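Local coordinates for protein NAD-dependent epimerase/dehydratase (Veillonella parvula DSM 2008, PDB 3R6D) that probably binds NAD(P) in a Rossmann-type domain and is likely to act as an NAD-dependent epimerase or dehydratase on a substrate not yet known, at residues R101-V106 against S145-T150; W156-P161 against D177-R182; I169-Q174 against H202-G207. All coordinates share one frame; numbering follows the deposited sequence.

Interaction 1. Residues R101-V106 against S145-T150; sequences RRVIGV and SNLNYT
Arg102, Val103 and Ile104 pair in parallel with Asn148, Tyr149 and Thr150, joining two neighbouring strands of the Rossmann-type sheet; the chain between them is largely helical, including helix 129-144, as expected of a beta-alpha-beta crossover. The backbone ladder runs from Asn148 N to Arg101 O, Val103 N to Asn148 O, Thr150 N to Val103 O and Gly105 N to Thr150 O, the last at 2.9 Å.

The side-chain hydrogen bonds centre on Arg102. It starts with CG anti to its own N (chi1 -170°) and bends at chi2, which turns the guanidinium back over the next strand. Its NH1 and NH2 both grip Thr150 OG1, each at 2.9 Å and near the guanidinium plane, while Phe201 O is a further partner of that hydroxyl. NH1 also reaches Asn148 O at 2.9 Å, on the face of that carbonyl opposite Val103 N. NE forms a salt bridge with Glu198; a leucine here would probably cost that carboxylate its salt-bridge partner and Thr150 OG1 its double grip. At the exposed end, in one of its two modelled conformers, Arg101 places NH2 2.7 Å from Asn146 O.

Apolar contact lies on the other face, beside Leu142, where Val103 CG1 meets Leu147 CB at 3.9 Å and Tyr149 CB at 3.8 Å.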
loop_
_atom_site.group_PDB
_atom_site.type_symbol
_atom_site.label_atom_id
_atom_site.label_comp_id
_atom_site.label_asym_id
_atom_site.label_seq_id
_atom_site.Cartn_x
_atom_site.Cartn_y
_atom_site.Cartn_z
ATOM N N ARG A 101 -2.236 -13.014 -9.042
ATOM C CA ARG A 101 -0.775 -12.961 -8.905
ATOM C C ARG A 101 -0.238 -11.619 -8.406
ATOM O O ARG A 101 0.719 -11.586 -7.603
ATOM C CB ARG A 101 -0.111 -13.295 -10.249
ATOM C CG ARG A 101 -0.651 -14.561 -10.884
ATOM C CD ARG A 101 -0.301 -15.771 -10.050
ATOM N NE ARG A 101 1.146 -15.933 -9.997
ATOM C CZ ARG A 101 1.835 -16.252 -8.901
ATOM N NH1 ARG A 101 1.228 -16.462 -7.745
ATOM N NH2 ARG A 101 3.140 -16.355 -8.969
ATOM N N ARG A 102 -0.836 -10.519 -8.870
ATOM C CA ARG A 102 -0.220 -9.177 -8.675
ATOM C C ARG A 102 -0.746 -8.467 -7.440
ATOM O O ARG A 102 -1.971 -8.269 -7.309
ATOM C CB ARG A 102 -0.452 -8.320 -9.911
ATOM C CG ARG A 102 0.333 -7.016 -9.907
ATOM C CD ARG A 102 1.771 -7.242 -10.335
ATOM N NE ARG A 102 2.516 -5.967 -10.306
ATOM C CZ ARG A 102 3.179 -5.459 -9.256
ATOM N NH1 ARG A 102 3.324 -6.151 -8.120
ATOM N NH2 ARG A 102 3.699 -4.244 -9.360
ATOM N N VAL A 103 0.163 -8.122 -6.523
ATOM C CA VAL A 103 -0.253 -7.453 -5.279
ATOM C C VAL A 103 0.719 -6.317 -4.976
ATOM O O VAL A 103 1.936 -6.492 -5.069
ATOM C CB VAL A 103 -0.456 -8.493 -4.122
ATOM C CG1 VAL A 103 0.808 -9.248 -3.790
ATOM C CG2 VAL A 103 -1.074 -7.832 -2.908
ATOM N N ILE A 104 0.182 -5.141 -4.628
ATOM C CA ILE A 104 0.979 -4.014 -4.161
ATOM C C ILE A 104 0.526 -3.730 -2.736
ATOM O O ILE A 104 -0.670 -3.542 -2.505
ATOM C CB ILE A 104 0.758 -2.770 -5.063
ATOM C CG1 ILE A 104 1.236 -3.050 -6.488
ATOM C CG2 ILE A 104 1.478 -1.555 -4.469
ATOM C CD1 ILE A 104 0.719 -2.067 -7.523
ATOM N N GLY A 105 1.457 -3.696 -1.786
ATOM C CA GLY A 105 1.104 -3.524 -0.385
ATOM C C GLY A 105 1.942 -2.448 0.279
ATOM O O GLY A 105 3.104 -2.243 -0.091
ATOM N N VAL A 106 1.371 -1.786 1.282
ATOM C CA VAL A 106 2.020 -0.753 2.038
ATOM C C VAL A 106 2.554 -1.266 3.359
ATOM O O VAL A 106 1.788 -1.796 4.166
ATOM C CB VAL A 106 1.031 0.395 2.262
ATOM C CG1 VAL A 106 1.522 1.311 3.337
ATOM C CG2 VAL A 106 0.824 1.150 0.931
ATOM N N SER A 145 5.517 -15.672 0.064
ATOM C CA SER A 145 4.555 -16.082 -0.875
ATOM C C SER A 145 5.174 -16.210 -2.221
ATOM O O SER A 145 6.307 -15.737 -2.468
ATOM C CB SER A 145 3.413 -15.081 -0.884
ATOM O OG SER A 145 3.663 -13.990 -1.780
ATOM N N ASN A 146 4.408 -16.793 -3.122
ATOM C CA ASN A 146 4.791 -16.891 -4.478
ATOM C C ASN A 146 4.214 -15.772 -5.358
ATOM O O ASN A 146 4.294 -15.808 -6.587
ATOM C CB ASN A 146 4.281 -18.285 -4.921
ATOM C CG ASN A 146 2.740 -18.508 -4.587
ATOM O OD1 ASN A 146 1.952 -17.556 -4.681
ATOM N ND2 ASN A 146 2.337 -19.737 -4.164
ATOM N N LEU A 147 3.590 -14.767 -4.704
ATOM C CA LEU A 147 2.866 -13.728 -5.421
ATOM C C LEU A 147 3.842 -12.774 -6.088
ATOM O O LEU A 147 4.995 -12.587 -5.619
ATOM C CB LEU A 147 1.938 -12.932 -4.480
ATOM C CG LEU A 147 0.856 -13.777 -3.819
ATOM C CD1 LEU A 147 0.125 -13.000 -2.749
ATOM C CD2 LEU A 147 -0.155 -14.303 -4.857
ATOM N N ASN A 148 3.396 -12.119 -7.156
ATOM C CA ASN A 148 4.170 -11.070 -7.758
ATOM C C ASN A 148 3.906 -9.774 -6.976
ATOM O O ASN A 148 3.047 -8.953 -7.350
ATOM C CB ASN A 148 3.849 -10.893 -9.230
ATOM C CG ASN A 148 4.671 -9.791 -9.844
ATOM O OD1 ASN A 148 5.630 -9.319 -9.214
ATOM N ND2 ASN A 148 4.270 -9.298 -11.008
ATOM N N TYR A 149 4.625 -9.621 -5.854
ATOM C CA TYR A 149 4.400 -8.530 -4.921
ATOM C C TYR A 149 5.284 -7.341 -5.204
ATOM O O TYR A 149 6.437 -7.478 -5.665
ATOM C CB TYR A 149 4.583 -9.004 -3.462
ATOM C CG TYR A 149 6.008 -9.357 -3.101
ATOM C CD1 TYR A 149 6.900 -8.359 -2.720
ATOM C CD2 TYR A 149 6.461 -10.685 -3.107
ATOM C CE1 TYR A 149 8.215 -8.635 -2.389
ATOM C CE2 TYR A 149 7.779 -10.993 -2.766
ATOM C CZ TYR A 149 8.642 -9.948 -2.403
ATOM O OH TYR A 149 9.964 -10.187 -2.041
ATOM N N THR A 150 4.758 -6.167 -4.845
ATOM C CA THR A 150 5.617 -5.006 -4.605
ATOM C C THR A 150 5.266 -4.486 -3.218
ATOM O O THR A 150 4.092 -4.136 -2.972
ATOM C CB THR A 150 5.359 -3.852 -5.614
ATOM O OG1 THR A 150 5.280 -4.361 -6.959
ATOM C CG2 THR A 150 6.445 -2.799 -5.484
#

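Interaction 2. Residues W156-P161 against D177-R182; sequences WLYNDP and DAQVSR
Leu157 and Tyr158 pair in parallel with Val180 and Ser181, the short strands making a 35° angle and coming within 4.7 Å of each other, axis to axis. Val180 N donates to Trp156 O at 3.0 Å, Tyr158 N answers with a weak bond to Val180 O, and Arg182 N closes the ladder on Tyr158 O at 2.8 Å. This last bond falls where the strand gives way to helix 182-193: Ser181 is the N-cap, its OG accepting from Ala184 N. The pairing thus adds a short parallel strand to the C-terminal end of strand 148-158 in the Rossmann-type sheet and feeds straight into a helix.

Leu157 and Val180 project side by side from one face of the sheet, CD2 to CG1 at 3.8 Å, with Val185 of the helix against both. Arg182, extended from CG to NE, crosses Leu157 at about a right angle and lays the face of its guanidinium over Leu157 CB, 3.8 Å from the plane. Its NH1 meanwhile bonds Asn159 OD1 at 2.9 Å, an oxygen lying near the guanidinium plane although the donor stands 53° above the plane of the amide. On the other face, Tyr158 CE2 lies against the Gln179 side chain, and Ser181 CB sits above the ring toward its rim. Gln179 OE1 accepts from Ser219 N, while Glu210 OE1 accepts from Gln179 NE2 and is also hydrogen-bonded to Tyr158 OH.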
loop_
_atom_site.group_PDB
_atom_site.type_symbol
_atom_site.label_atom_id
_atom_site.label_comp_id
_atom_site.label_asym_id
_atom_site.label_seq_id
_atom_site.Cartn_x
_atom_site.Cartn_y
_atom_site.Cartn_z
ATOM N N TRP A 156 7.568 8.444 7.279
ATOM C CA TRP A 156 6.471 9.020 8.070
ATOM C C TRP A 156 5.544 9.877 7.217
ATOM O O TRP A 156 6.013 10.738 6.480
ATOM C CB TRP A 156 7.085 9.848 9.211
ATOM C CG TRP A 156 7.628 8.938 10.304
ATOM C CD1 TRP A 156 8.897 8.416 10.408
ATOM C CD2 TRP A 156 6.871 8.371 11.363
ATOM N NE1 TRP A 156 8.976 7.578 11.496
ATOM C CE2 TRP A 156 7.737 7.525 12.095
ATOM C CE3 TRP A 156 5.533 8.504 11.773
ATOM C CZ2 TRP A 156 7.304 6.826 13.238
ATOM C CZ3 TRP A 156 5.105 7.820 12.914
ATOM C CH2 TRP A 156 5.991 6.997 13.645
ATOM N N LEU A 157 4.244 9.641 7.336
ATOM C CA LEU A 157 3.272 10.225 6.409
ATOM C C LEU A 157 2.674 11.539 6.893
ATOM O O LEU A 157 2.511 11.774 8.082
ATOM C CB LEU A 157 2.120 9.262 6.175
ATOM C CG LEU A 157 2.511 7.959 5.494
ATOM C CD1 LEU A 157 1.356 6.936 5.550
ATOM C CD2 LEU A 157 2.898 8.222 4.020
ATOM N N TYR A 158 2.310 12.394 5.945
ATOM C CA TYR A 158 1.540 13.584 6.232
ATOM C C TYR A 158 0.749 13.918 4.957
ATOM O O TYR A 158 0.956 13.296 3.910
ATOM C CB TYR A 158 2.463 14.720 6.711
ATOM C CG TYR A 158 3.373 15.321 5.653
ATOM C CD1 TYR A 158 3.112 16.588 5.135
ATOM C CD2 TYR A 158 4.486 14.626 5.162
ATOM C CE1 TYR A 158 3.932 17.159 4.182
ATOM C CE2 TYR A 158 5.321 15.190 4.196
ATOM C CZ TYR A 158 5.051 16.474 3.722
ATOM O OH TYR A 158 5.888 17.057 2.781
ATOM N N ASN A 159 -0.151 14.891 5.071
ATOM C CA ASN A 159 -0.978 15.310 3.950
ATOM C C ASN A 159 -0.611 16.682 3.477
ATOM O O ASN A 159 -0.586 17.626 4.271
ATOM C CB ASN A 159 -2.460 15.303 4.337
ATOM C CG ASN A 159 -2.948 13.922 4.692
ATOM O OD1 ASN A 159 -2.499 12.931 4.115
ATOM N ND2 ASN A 159 -3.872 13.837 5.629
ATOM N N ASP A 160 -0.396 16.826 2.177
ATOM C CA ASP A 160 -0.166 18.140 1.577
ATOM C C ASP A 160 -0.312 18.015 0.065
ATOM O O ASP A 160 0.566 17.427 -0.583
ATOM C CB ASP A 160 1.226 18.645 1.949
ATOM C CG ASP A 160 1.474 20.042 1.476
ATOM O OD1 ASP A 160 0.713 20.483 0.602
ATOM O OD2 ASP A 160 2.425 20.672 1.969
ATOM N N PRO A 161 -1.416 18.565 -0.499
ATOM C CA PRO A 161 -1.655 18.419 -1.953
ATOM C C PRO A 161 -0.554 19.026 -2.823
ATOM O O PRO A 161 -0.445 18.667 -3.999
ATOM C CB PRO A 161 -2.997 19.133 -2.191
ATOM C CG PRO A 161 -3.311 19.853 -0.938
ATOM C CD PRO A 161 -2.543 19.222 0.192
ATOM N N ASP A 177 15.211 9.705 4.042
ATOM C CA ASP A 177 14.075 10.632 4.037
ATOM C C ASP A 177 13.170 10.388 5.241
ATOM O O ASP A 177 12.654 9.263 5.415
ATOM C CB ASP A 177 13.252 10.483 2.750
ATOM C CG ASP A 177 14.023 10.822 1.508
ATOM O OD1 ASP A 177 15.057 11.553 1.558
ATOM O OD2 ASP A 177 13.591 10.329 0.415
ATOM N N ALA A 178 12.926 11.443 6.029
ATOM C CA ALA A 178 12.180 11.344 7.272
ATOM C C ALA A 178 10.681 11.456 7.074
ATOM O O ALA A 178 9.924 11.241 8.035
ATOM C CB ALA A 178 12.651 12.397 8.263
ATOM N N GLN A 179 10.229 11.777 5.849
ATOM C CA GLN A 179 8.800 11.971 5.624
ATOM C C GLN A 179 8.464 11.809 4.166
ATOM O O GLN A 179 9.349 11.865 3.302
ATOM C CB GLN A 179 8.357 13.360 6.091
ATOM C CG GLN A 179 9.006 14.462 5.247
ATOM C CD GLN A 179 8.835 15.829 5.847
ATOM O OE1 GLN A 179 8.790 15.973 7.070
ATOM N NE2 GLN A 179 8.710 16.852 4.996
ATOM N N VAL A 180 7.169 11.639 3.895
ATOM C CA VAL A 180 6.654 11.636 2.531
ATOM C C VAL A 180 5.147 11.923 2.644
ATOM O O VAL A 180 4.487 11.496 3.591
ATOM C CB VAL A 180 6.958 10.291 1.805
ATOM C CG1 VAL A 180 6.176 9.148 2.425
ATOM C CG2 VAL A 180 6.644 10.390 0.310
ATOM N N SER A 181 4.613 12.656 1.678
ATOM C CA SER A 181 3.179 12.939 1.698
ATOM C C SER A 181 2.369 11.757 1.166
ATOM O O SER A 181 2.831 10.974 0.320
ATOM C CB SER A 181 2.820 14.203 0.929
ATOM O OG SER A 181 2.841 13.940 -0.458
ATOM N N ARG A 182 1.131 11.647 1.634
ATOM C CA ARG A 182 0.242 10.619 1.093
ATOM C C ARG A 182 -0.009 10.861 -0.402
ATOM O O ARG A 182 -0.125 9.913 -1.183
ATOM C CB ARG A 182 -1.076 10.532 1.883
ATOM C CG ARG A 182 -0.865 10.031 3.319
ATOM C CD ARG A 182 -2.149 9.713 4.018
ATOM N NE ARG A 182 -1.929 9.184 5.358
ATOM C CZ ARG A 182 -1.629 9.930 6.420
ATOM N NH1 ARG A 182 -1.510 11.245 6.301
ATOM N NH2 ARG A 182 -1.429 9.343 7.608
#

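Interaction 3. Residues I169-Q174 against H202-G207; sequences IPEGAQ and HRTSIG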
loop_
_atom_site.group_PDB
_atom_site.type_symbol
_atom_site.label_atom_id
_atom_site.label_comp_id
_atom_site.label_asym_id
_atom_site.label_seq_id
_atom_site.Cartn_x
_atom_site.Cartn_y
_atom_site.Cartn_z
ATOM N N ILE A 169 13.501 4.073 -3.270
ATOM C CA ILE A 169 14.724 3.658 -2.583
ATOM C C ILE A 169 14.871 2.149 -2.673
ATOM O O ILE A 169 14.086 1.412 -2.062
ATOM C CB ILE A 169 14.722 4.105 -1.092
ATOM C CG1 ILE A 169 14.458 5.601 -0.953
ATOM C CG2 ILE A 169 16.044 3.701 -0.400
ATOM C CD1 ILE A 169 15.466 6.485 -1.510
ATOM N N PRO A 170 15.847 1.676 -3.450
ATOM C CA PRO A 170 15.919 0.237 -3.662
ATOM C C PRO A 170 16.262 -0.549 -2.400
ATOM O O PRO A 170 16.764 0.028 -1.411
ATOM C CB PRO A 170 16.993 0.081 -4.759
ATOM C CG PRO A 170 17.626 1.314 -4.953
ATOM C CD PRO A 170 16.809 2.423 -4.285
ATOM N N GLU A 171 16.042 -1.861 -2.443
ATOM C CA GLU A 171 16.403 -2.727 -1.349
ATOM C C GLU A 171 17.888 -2.606 -1.072
ATOM O O GLU A 171 18.699 -2.672 -2.017
ATOM C CB GLU A 171 16.114 -4.185 -1.741
ATOM C CG GLU A 171 14.701 -4.369 -2.075
ATOM C CD GLU A 171 14.297 -5.816 -2.165
ATOM O OE1 GLU A 171 14.769 -6.677 -1.391
ATOM O OE2 GLU A 171 13.464 -6.095 -3.028
ATOM N N GLY A 172 18.222 -2.466 0.210
ATOM C CA GLY A 172 19.629 -2.351 0.641
ATOM C C GLY A 172 20.204 -0.937 0.604
ATOM O O GLY A 172 21.316 -0.715 1.105
ATOM N N ALA A 173 19.522 0.018 -0.016
ATOM C CA ALA A 173 20.022 1.390 -0.062
ATOM C C ALA A 173 19.695 2.131 1.242
ATOM O O ALA A 173 18.714 1.834 1.933
ATOM C CB ALA A 173 19.433 2.100 -1.223
ATOM N N GLN A 174 20.529 3.096 1.597
ATOM C CA GLN A 174 20.208 4.007 2.696
ATOM C C GLN A 174 18.888 4.667 2.424
ATOM O O GLN A 174 18.629 5.096 1.309
ATOM C CB GLN A 174 21.217 5.147 2.743
ATOM C CG GLN A 174 22.620 4.710 2.950
ATOM C CD GLN A 174 23.582 5.846 2.937
ATOM O OE1 GLN A 174 23.315 6.908 3.494
ATOM N NE2 GLN A 174 24.736 5.616 2.335
ATOM N N HIS A 202 8.800 -6.307 -9.592
ATOM C CA HIS A 202 8.438 -7.710 -9.551
ATOM C C HIS A 202 9.109 -8.372 -8.349
ATOM O O HIS A 202 10.317 -8.622 -8.369
ATOM C CB HIS A 202 8.919 -8.394 -10.842
ATOM C CG HIS A 202 8.389 -9.783 -11.026
ATOM N ND1 HIS A 202 8.932 -10.900 -10.420
ATOM C CD2 HIS A 202 7.326 -10.227 -11.736
ATOM C CE1 HIS A 202 8.218 -11.967 -10.747
ATOM N NE2 HIS A 202 7.251 -11.591 -11.561
ATOM N N ARG A 203 8.330 -8.678 -7.311
ATOM C CA ARG A 203 8.849 -9.296 -6.082
ATOM C C ARG A 203 9.979 -8.453 -5.522
ATOM O O ARG A 203 11.047 -8.966 -5.188
ATOM C CB ARG A 203 9.251 -10.749 -6.304
ATOM C CG ARG A 203 8.058 -11.588 -6.720
ATOM C CD ARG A 203 8.402 -13.061 -6.970
ATOM N NE ARG A 203 9.041 -13.736 -5.838
ATOM C CZ ARG A 203 8.418 -14.233 -4.759
ATOM N NH1 ARG A 203 7.118 -14.076 -4.588
ATOM N NH2 ARG A 203 9.117 -14.875 -3.811
ATOM N N THR A 204 9.699 -7.176 -5.319
ATOM C CA THR A 204 10.652 -6.285 -4.693
ATOM C C THR A 204 9.981 -5.435 -3.606
ATOM O O THR A 204 8.762 -5.329 -3.540
ATOM C CB THR A 204 11.321 -5.378 -5.731
ATOM O OG1 THR A 204 10.317 -4.559 -6.292
ATOM C CG2 THR A 204 12.021 -6.162 -6.815
ATOM N N SER A 205 10.820 -4.856 -2.763
ATOM C CA SER A 205 10.412 -3.989 -1.678
ATOM C C SER A 205 11.129 -2.663 -1.838
ATOM O O SER A 205 12.360 -2.591 -1.731
ATOM C CB SER A 205 10.818 -4.608 -0.366
ATOM O OG SER A 205 10.441 -3.715 0.666
ATOM N N ILE A 206 10.349 -1.618 -2.116
ATOM C CA ILE A 206 10.885 -0.333 -2.569
ATOM C C ILE A 206 10.470 0.742 -1.558
ATOM O O ILE A 206 9.287 0.859 -1.231
ATOM C CB ILE A 206 10.316 -0.004 -3.988
ATOM C CG1 ILE A 206 10.641 -1.123 -4.994
ATOM C CG2 ILE A 206 10.848 1.331 -4.526
ATOM C CD1 ILE A 206 12.097 -1.530 -5.070
ATOM N N GLY A 207 11.429 1.542 -1.081
ATOM C CA GLY A 207 11.095 2.659 -0.197
ATOM C C GLY A 207 10.537 3.834 -0.994
ATOM O O GLY A 207 10.894 4.023 -2.172
#
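Ile169 and Gly207 form an antiparallel hydrogen-bonded pair: Ile169 N donates to Gly207 O and Gly207 N to Ile169 O, both at 2.8 Å. The third bond comes from a side chain. Glu171 keeps CG beside its backbone N (chi1 -59°) and extends from there along the strand, bringing OE2 to 2.9 Å from Ser205 N; that N-H meets the carboxylate from above, 53° out of its plane. The same OE2 lies 3.3 Å from Thr204 CA, and Glu171 CG passes 3.0 Å from Ser205 O, a carbonyl that accepts from Arg153 NH2.

Beyond Ile169 the chain turns away from strand 204-209 through a type II turn from Pro170 to Ala173, closed by Ala173 N on Pro170 O. Packing is modest: Ile206 CG2 comes within 4.0 Å of Ile169 N, and a CB on Gly207 would stand only 3.1 Å from Ile169 CB, which is tight. Strand 204-209 meanwhile bonds its other edge to Tyr149, Ile151 and Arg153 of strand 148-158.

With one residue pair in true sheet register, the carboxylate appears to take the place a strand carbonyl might have had at Ser205 N, and the contact rests on hydrogen bonds to backbone N-H groups more than on apolar burial.

Strand 148-158 runs through the whole arrangement: interaction 1 uses its beginning, interaction 2 its end, and interaction 3 sits on strand 204-209, its neighbour in the sheet. Interaction 1 is the buried one, its centre about 10 Å from that of the chain, and there a full parallel ladder is joined by arginine bonds and valine-leucine contact. The other two, their centres each about 14 Å from it, are partly buried: interaction 2 couples a short parallel pairing to a helix start, whereas interaction 3 has a single antiparallel pair and adds a carboxylate bond. Interactions 1 and 3 touch, since Arg203 NH1 probably bonds Ser145 O and Leu147 O; interaction 2 adjoins interaction 3 along the chain alone.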